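Local coordinates for protein beta-lactamase (Escherichia coli, PDB 6PQ8) that probably hydrolyses beta-lactams to substituted beta-amino acids, as a class A beta-lactamase that confers antibiotic resistance, at residues G49-F54 with N261-A266. The protein carries 1 engineered substitution. Sequence-based numbering, arbitrary orientation.
With J01 ((2R,3Z,5R)-3-(2-hydroxyethylidene)-7-oxo-4-oxa-1-azabicyclo[3.2.0]heptane-2-carboxylic acid), chain C.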
# COMPACT_ATOMS: atom_id res chain seq x y z
N GLY A 49 -1.54 0.99 17.03
CA GLY A 49 -2.26 -0.14 17.61
C GLY A 49 -3.72 -0.14 17.15
O GLY A 49 -4.33 0.92 16.96
N ILE A 50 -4.27 -1.31 16.96
CA ILE A 50 -5.63 -1.40 16.53
C ILE A 50 -6.60 -1.34 17.69
O ILE A 50 -7.46 -0.52 17.70
CB ILE A 50 -5.87 -2.65 15.70
CG1 ILE A 50 -5.12 -2.54 14.40
CG2 ILE A 50 -7.34 -2.84 15.40
CD1 ILE A 50 -5.55 -1.37 13.58
N GLU A 51 -6.44 -2.22 18.65
CA GLU A 51 -7.35 -2.24 19.76
C GLU A 51 -6.83 -1.60 21.04
O GLU A 51 -7.58 -1.21 21.87
CB GLU A 51 -8.03 -3.59 19.93
CG GLU A 51 -7.21 -4.85 19.83
CD GLU A 51 -6.73 -5.20 18.45
OE1 GLU A 51 -7.49 -5.65 17.60
OE2 GLU A 51 -5.56 -5.10 18.24
N ASP A 52 -5.53 -1.44 21.14
CA ASP A 52 -4.90 -0.85 22.29
C ASP A 52 -4.09 0.25 21.74
O ASP A 52 -3.07 0.00 21.16
CB ASP A 52 -3.95 -1.82 22.97
CG ASP A 52 -4.67 -2.81 23.89
OD1 ASP A 52 -5.89 -2.85 23.93
OD2 ASP A 52 -3.98 -3.57 24.57
N ASN A 53 -4.52 1.47 21.93
CA ASN A 53 -3.80 2.59 21.39
C ASN A 53 -2.29 2.68 21.68
O ASN A 53 -1.84 2.86 22.79
CB ASN A 53 -4.51 3.87 21.74
CG ASN A 53 -4.00 4.46 22.98
OD1 ASN A 53 -4.09 3.87 24.06
ND2 ASN A 53 -3.40 5.62 22.86
N PHE A 54 -1.54 2.51 20.63
CA PHE A 54 -0.12 2.56 20.63
C PHE A 54 0.26 3.37 19.42
O PHE A 54 -0.33 3.25 18.37
CB PHE A 54 0.44 1.16 20.53
CG PHE A 54 1.88 1.13 20.27
CD1 PHE A 54 2.76 1.19 21.30
CD2 PHE A 54 2.35 1.05 19.01
CE1 PHE A 54 4.10 1.17 21.07
CE2 PHE A 54 3.69 1.03 18.76
CZ PHE A 54 4.57 1.09 19.79
N ASN A 261 -0.97 -12.67 20.61
CA ASN A 261 -2.15 -12.66 21.46
C ASN A 261 -3.43 -12.37 20.69
O ASN A 261 -4.47 -12.16 21.31
CB ASN A 261 -1.98 -11.65 22.60
CG ASN A 261 -1.96 -10.21 22.11
OD1 ASN A 261 -1.97 -9.94 20.91
ND2 ASN A 261 -1.92 -9.28 23.06
N GLY A 262 -3.38 -12.33 19.36
CA GLY A 262 -4.58 -12.08 18.58
C GLY A 262 -4.92 -10.62 18.38
O GLY A 262 -5.86 -10.33 17.62
N LYS A 263 -4.21 -9.69 19.01
CA LYS A 263 -4.37 -8.28 18.71
C LYS A 263 -3.63 -7.92 17.42
O LYS A 263 -2.91 -8.74 16.83
CB LYS A 263 -3.89 -7.44 19.88
CG LYS A 263 -4.88 -7.44 21.04
CD LYS A 263 -4.33 -6.70 22.24
CE LYS A 263 -5.29 -6.79 23.42
NZ LYS A 263 -4.61 -6.41 24.69
N HIS A 264 -3.79 -6.67 16.97
CA HIS A 264 -3.26 -6.22 15.69
C HIS A 264 -2.63 -4.83 15.82
O HIS A 264 -2.94 -4.07 16.74
CB HIS A 264 -4.35 -6.17 14.61
CG HIS A 264 -5.12 -7.44 14.47
ND1 HIS A 264 -6.15 -7.78 15.31
CD2 HIS A 264 -4.98 -8.47 13.60
CE1 HIS A 264 -6.63 -8.97 14.96
NE2 HIS A 264 -5.94 -9.41 13.93
N PHE A 265 -1.74 -4.51 14.87
CA PHE A 265 -1.21 -3.16 14.69
C PHE A 265 -1.07 -2.84 13.20
O PHE A 265 -0.78 -3.71 12.38
CB PHE A 265 0.13 -2.96 15.43
CG PHE A 265 1.27 -3.86 14.97
CD1 PHE A 265 1.43 -5.14 15.49
CD2 PHE A 265 2.22 -3.40 14.06
CE1 PHE A 265 2.49 -5.96 15.09
CE2 PHE A 265 3.28 -4.20 13.65
CZ PHE A 265 3.42 -5.49 14.17
N ALA A 266 -1.34 -1.58 12.85
CA ALA A 266 -1.07 -1.07 11.52
C ALA A 266 0.32 -0.46 11.48
O ALA A 266 0.75 0.22 12.42
CB ALA A 266 -2.12 -0.02 11.12
O2 J01 C . -3.07 -3.85 19.95
C5 J01 C . -2.01 -3.48 20.37
C4 J01 C . -1.13 -2.24 20.20
C3 J01 C . -0.06 -3.07 20.96
N1 J01 C . -1.09 -4.09 21.25
O1 J01 C . 0.35 -2.47 22.20
C1 J01 C . 0.07 -3.40 23.12
C2 J01 C . -1.16 -4.18 22.70
C8 J01 C . -1.00 -5.60 23.26
O5 J01 C . -0.58 -6.48 22.56
O4 J01 C . -1.26 -5.77 24.43
C6 J01 C . 0.87 -3.56 24.26
C7 J01 C . 2.21 -2.89 24.27
O3 J01 C . 2.05 -1.53 23.96
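K263 and D52 meet in a salt bridge, D52 lying in the loop of the hairpin formed by strands 42-49 and 55-58; K263 NZ comes 2.9 Å from D52 OD2, from above the carboxylate plane. Two residues earlier, N261 OD1 accepts from the backbone N of K263 in an Asx turn, while N261 ND2 donates to O5 of the bound J01 (3.1 Å). Beyond CG the lysine chain runs extended (chi2 175°, chi3 -176°), carrying NZ to D52 and, weakly, to J01 O4. C4 of the ligand's four-membered ring rests 3.1 Å from D52 O and 3.5 Å from G49 CA, in a site towards the sheet edge away from strand 233-239, which borders the active site in class A enzymes.

At H264 a side chain stands in for a strand partner: the backbone N, which a regular ladder would pair with the I50 carbonyl, donates instead to E51 OE2 (2.7 Å), on the syn side but tilted out of the carboxylate plane. H264 ND1 points in the ring plane at E51 OE1 in a weak bond of 3.4 Å. The bend of E51 at chi2 (-72°) brings the carboxylate back to both donors. H264 O in turn receives I50 N at 3.1 Å, from above the carbonyl plane.

F265 then forms an antiparallel, non-hydrogen-bonded pair with G49, and A266 CB comes near I50 CD1. The contact joins the end of strand 42-49 to the start of strand 264-274, neighbours in the five-stranded antiparallel sheet. F265 turns to V292, W293 and L296 of helix 278-297, whereas I50 and A266 pack on helix 185-196, so helices cover both faces.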